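Local coordinates for protein nicotinamide-nucleotide adenylyltransferase NadR family / Ribosylnicotinamide kinase (PDB 6GYE) that probably phosphorylates nicotinamide riboside, which it binds in its kinase domain, and may adenylylate the resulting mononucleotide on the way to NAD+, at residues N102-L107 and A130-R135. Sequence-based numbering, arbitrary orientation.
Sequences NRLFEL and AELKKR
Leu104 and Leu132 both hold CG anti to the backbone N (chi1 173° and -159°), which carries one methyl of each into the gap between their helices, whereas Phe105 holds CG anti to its carbonyl carbon (chi1 -73°), which brings the CE2 side of its ring up to Leu132 and Arg135. The two leucine side chains meet at about a right angle, Leu104 CD2 lying 3.9 Å from Leu132 CD1. That same Leu132 methyl also touches the phenylalanine ring, 4.1 Å from Phe105 CE2. Phe105 CE2 also comes within 3.3 Å of Arg135 O, which approaches the ring obliquely. Helices 95-110 and 126-133 pack here beside the parallel five-stranded sheet of the N-terminal domain, whose 3-2-1-4-5 strand order is that of a Rossmann-like fold, consistent with a nucleotidyltransferase. Both leucines also touch Phe121 of strand 118-123, and Tyr143 meets the Phe105 ring edge-to-face. The Arg135 side chain turns back to Glu131: Arg135 NH1 donates to Glu131 O at 2.9 Å, nearly in the guanidinium plane. The same NH1 forms a salt bridge to Glu131 OE2 at 2.8 Å, on its anti lone pair and tilted from the guanidinium plane. Lys134 NZ forms a second salt bridge to that oxygen, from the syn side but tilted out of the carboxylate plane, while Arg135 NE pairs with Asp98, tying the turn to helix 95-110.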
ATOM      1  N   ASN A 102     -12.616  14.949  27.176  1.00 85.36           N
ATOM      2  CA  ASN A 102     -12.144  14.050  28.228  1.00 88.23           C
ATOM      3  C   ASN A 102     -11.103  13.090  27.686  1.00 86.88           C
ATOM      4  O   ASN A 102      -9.996  12.987  28.221  1.00 89.46           O
ATOM      5  CB  ASN A 102     -13.305  13.261  28.832  1.00 88.78           C
ATOM      6  CG  ASN A 102     -14.159  14.096  29.736  1.00100.16           C
ATOM      7  OD1 ASN A 102     -13.709  15.115  30.260  1.00104.76           O
ATOM      8  ND2 ASN A 102     -15.400  13.672  29.938  1.00107.77           N
ATOM      9  N   ARG A 103     -11.432  12.417  26.583  1.00 88.96           N
ATOM     10  CA  ARG A 103     -10.482  11.504  25.965  1.00 86.63           C
ATOM     11  C   ARG A 103      -9.216  12.239  25.560  1.00 83.00           C
ATOM     12  O   ARG A 103      -8.105  11.734  25.743  1.00 85.77           O
ATOM     13  CB  ARG A 103     -11.121  10.838  24.749  1.00 81.82           C
ATOM     14  CG  ARG A 103     -12.430  10.136  25.043  1.00 81.70           C
ATOM     15  CD  ARG A 103     -12.915   9.385  23.817  1.00 85.18           C
ATOM     16  NE  ARG A 103     -14.237   8.804  24.030  1.00 92.31           N
ATOM     17  CZ  ARG A 103     -14.937   8.202  23.076  1.00 90.72           C
ATOM     18  NH1 ARG A 103     -14.434   8.113  21.849  1.00 83.02           N
ATOM     19  NH2 ARG A 103     -16.137   7.699  23.345  1.00 89.15           N
ATOM     20  N   LEU A 104      -9.366  13.452  25.034  1.00 82.92           N
ATOM     21  CA  LEU A 104      -8.204  14.198  24.574  1.00 81.89           C
ATOM     22  C   LEU A 104      -7.259  14.513  25.726  1.00 82.45           C
ATOM     23  O   LEU A 104      -6.050  14.272  25.638  1.00 80.22           O
ATOM     24  CB  LEU A 104      -8.657  15.477  23.878  1.00 74.85           C
ATOM     25  CG  LEU A 104      -7.487  16.370  23.524  1.00 68.79           C
ATOM     26  CD1 LEU A 104      -6.541  15.595  22.580  1.00 64.84           C
ATOM     27  CD2 LEU A 104      -7.987  17.644  22.885  1.00 71.23           C
ATOM     28  N   PHE A 105      -7.792  15.041  26.824  1.00 88.48           N
ATOM     29  CA  PHE A 105      -6.920  15.398  27.934  1.00 86.77           C
ATOM     30  C   PHE A 105      -6.386  14.163  28.642  1.00 90.96           C
ATOM     31  O   PHE A 105      -5.279  14.190  29.191  1.00 91.68           O
ATOM     32  CB  PHE A 105      -7.651  16.327  28.891  1.00 78.55           C
ATOM     33  CG  PHE A 105      -7.823  17.705  28.343  1.00 76.89           C
ATOM     34  CD1 PHE A 105      -6.736  18.563  28.264  1.00 77.44           C
ATOM     35  CD2 PHE A 105      -9.049  18.130  27.868  1.00 73.37           C
ATOM     36  CE1 PHE A 105      -6.874  19.838  27.735  1.00 79.87           C
ATOM     37  CE2 PHE A 105      -9.197  19.398  27.344  1.00 84.11           C
ATOM     38  CZ  PHE A 105      -8.102  20.257  27.274  1.00 82.93           C
ATOM     39  N   GLU A 106      -7.145  13.072  28.634  1.00 89.12           N
ATOM     40  CA  GLU A 106      -6.594  11.823  29.135  1.00 89.30           C
ATOM     41  C   GLU A 106      -5.373  11.409  28.318  1.00 89.26           C
ATOM     42  O   GLU A 106      -4.354  10.996  28.880  1.00 92.48           O
ATOM     43  CB  GLU A 106      -7.673  10.749  29.124  1.00 99.20           C
ATOM     44  CG  GLU A 106      -7.230   9.424  29.691  1.00117.91           C
ATOM     45  CD  GLU A 106      -8.410   8.591  30.126  1.00136.07           C
ATOM     46  OE1 GLU A 106      -8.342   7.978  31.214  1.00143.70           O
ATOM     47  OE2 GLU A 106      -9.423   8.582  29.394  1.00141.38           O
ATOM     48  N   LEU A 107      -5.444  11.561  26.990  1.00 85.76           N
ATOM     49  CA  LEU A 107      -4.303  11.257  26.129  1.00 78.61           C
ATOM     50  C   LEU A 107      -3.087  12.086  26.510  1.00 81.81           C
ATOM     51  O   LEU A 107      -1.968  11.571  26.584  1.00 85.63           O
ATOM     52  CB  LEU A 107      -4.657  11.535  24.673  1.00 80.72           C
ATOM     53  CG  LEU A 107      -5.123  10.448  23.717  1.00 77.15           C
ATOM     54  CD1 LEU A 107      -4.993  10.966  22.287  1.00 69.94           C
ATOM     55  CD2 LEU A 107      -4.334   9.200  23.910  1.00 69.40           C
ATOM     56  N   ALA A 130     -13.078  26.781  19.467  1.00 82.84           N
ATOM     57  CA  ALA A 130     -14.000  27.349  20.450  1.00 87.09           C
ATOM     58  C   ALA A 130     -14.436  26.305  21.470  1.00 89.06           C
ATOM     59  O   ALA A 130     -14.541  26.611  22.665  1.00 91.44           O
ATOM     60  CB  ALA A 130     -15.211  27.973  19.754  1.00 83.06           C
ATOM     61  N   GLU A 131     -14.722  25.079  21.016  1.00 87.37           N
ATOM     62  CA  GLU A 131     -15.163  24.035  21.938  1.00 87.75           C
ATOM     63  C   GLU A 131     -14.035  23.615  22.871  1.00 86.93           C
ATOM     64  O   GLU A 131     -14.265  23.326  24.052  1.00 87.83           O
ATOM     65  CB  GLU A 131     -15.699  22.829  21.159  1.00 84.60           C
ATOM     66  CG  GLU A 131     -16.942  23.121  20.315  1.00 94.84           C
ATOM     67  CD  GLU A 131     -18.146  23.632  21.130  1.00103.53           C
ATOM     68  OE1 GLU A 131     -19.076  24.209  20.522  1.00104.34           O
ATOM     69  OE2 GLU A 131     -18.164  23.470  22.371  1.00106.08           O
ATOM     70  N   LEU A 132     -12.807  23.594  22.365  1.00 82.13           N
ATOM     71  CA  LEU A 132     -11.670  23.249  23.205  1.00 77.28           C
ATOM     72  C   LEU A 132     -11.413  24.320  24.265  1.00 82.75           C
ATOM     73  O   LEU A 132     -11.179  23.999  25.438  1.00 85.62           O
ATOM     74  CB  LEU A 132     -10.445  23.033  22.327  1.00 75.45           C
ATOM     75  CG  LEU A 132      -9.306  22.215  22.906  1.00 73.40           C
ATOM     76  CD1 LEU A 132      -9.854  20.989  23.596  1.00 75.49           C
ATOM     77  CD2 LEU A 132      -8.423  21.798  21.751  1.00 68.45           C
ATOM     78  N   LYS A 133     -11.447  25.602  23.872  1.00 74.84           N
ATOM     79  CA  LYS A 133     -11.134  26.677  24.814  1.00 84.05           C
ATOM     80  C   LYS A 133     -12.070  26.687  26.020  1.00 88.82           C
ATOM     81  O   LYS A 133     -11.681  27.155  27.096  1.00 91.82           O
ATOM     82  CB  LYS A 133     -11.163  28.041  24.111  1.00 93.50           C
ATOM     83  CG  LYS A 133      -9.818  28.467  23.535  1.00 99.63           C
ATOM     84  CD  LYS A 133      -9.971  29.392  22.331  1.00101.62           C
ATOM     85  CE  LYS A 133     -10.739  30.639  22.669  1.00103.33           C
ATOM     86  NZ  LYS A 133     -10.965  31.477  21.459  1.00106.55           N
ATOM     87  N   LYS A 134     -13.317  26.235  25.857  1.00 90.60           N
ATOM     88  CA  LYS A 134     -14.246  26.169  26.986  1.00 90.30           C
ATOM     89  C   LYS A 134     -13.966  25.014  27.948  1.00 83.98           C
ATOM     90  O   LYS A 134     -14.535  24.997  29.042  1.00 91.62           O
ATOM     91  CB  LYS A 134     -15.688  26.068  26.486  1.00 93.48           C
ATOM     92  CG  LYS A 134     -16.145  27.228  25.621  1.00108.04           C
ATOM     93  CD  LYS A 134     -17.614  27.080  25.224  1.00118.10           C
ATOM     94  CE  LYS A 134     -17.856  25.741  24.540  1.00126.44           C
ATOM     95  NZ  LYS A 134     -19.286  25.522  24.192  1.00132.57           N
ATOM     96  N   ARG A 135     -13.120  24.052  27.584  1.00 80.62           N
ATOM     97  CA  ARG A 135     -13.018  22.801  28.330  1.00 81.04           C
ATOM     98  C   ARG A 135     -11.604  22.518  28.827  1.00 85.17           C
ATOM     99  O   ARG A 135     -11.263  21.358  29.069  1.00 86.38           O
ATOM    100  CB  ARG A 135     -13.526  21.631  27.485  1.00 77.60           C
ATOM    101  CG  ARG A 135     -15.033  21.662  27.231  1.00 86.78           C
ATOM    102  CD  ARG A 135     -15.415  20.651  26.161  1.00 90.54           C
ATOM    103  NE  ARG A 135     -16.859  20.544  25.971  1.00 95.90           N
ATOM    104  CZ  ARG A 135     -17.579  21.386  25.233  1.00 97.07           C
ATOM    105  NH1 ARG A 135     -16.999  22.413  24.628  1.00 96.84           N
ATOM    106  NH2 ARG A 135     -18.880  21.200  25.095  1.00 99.83           N
TER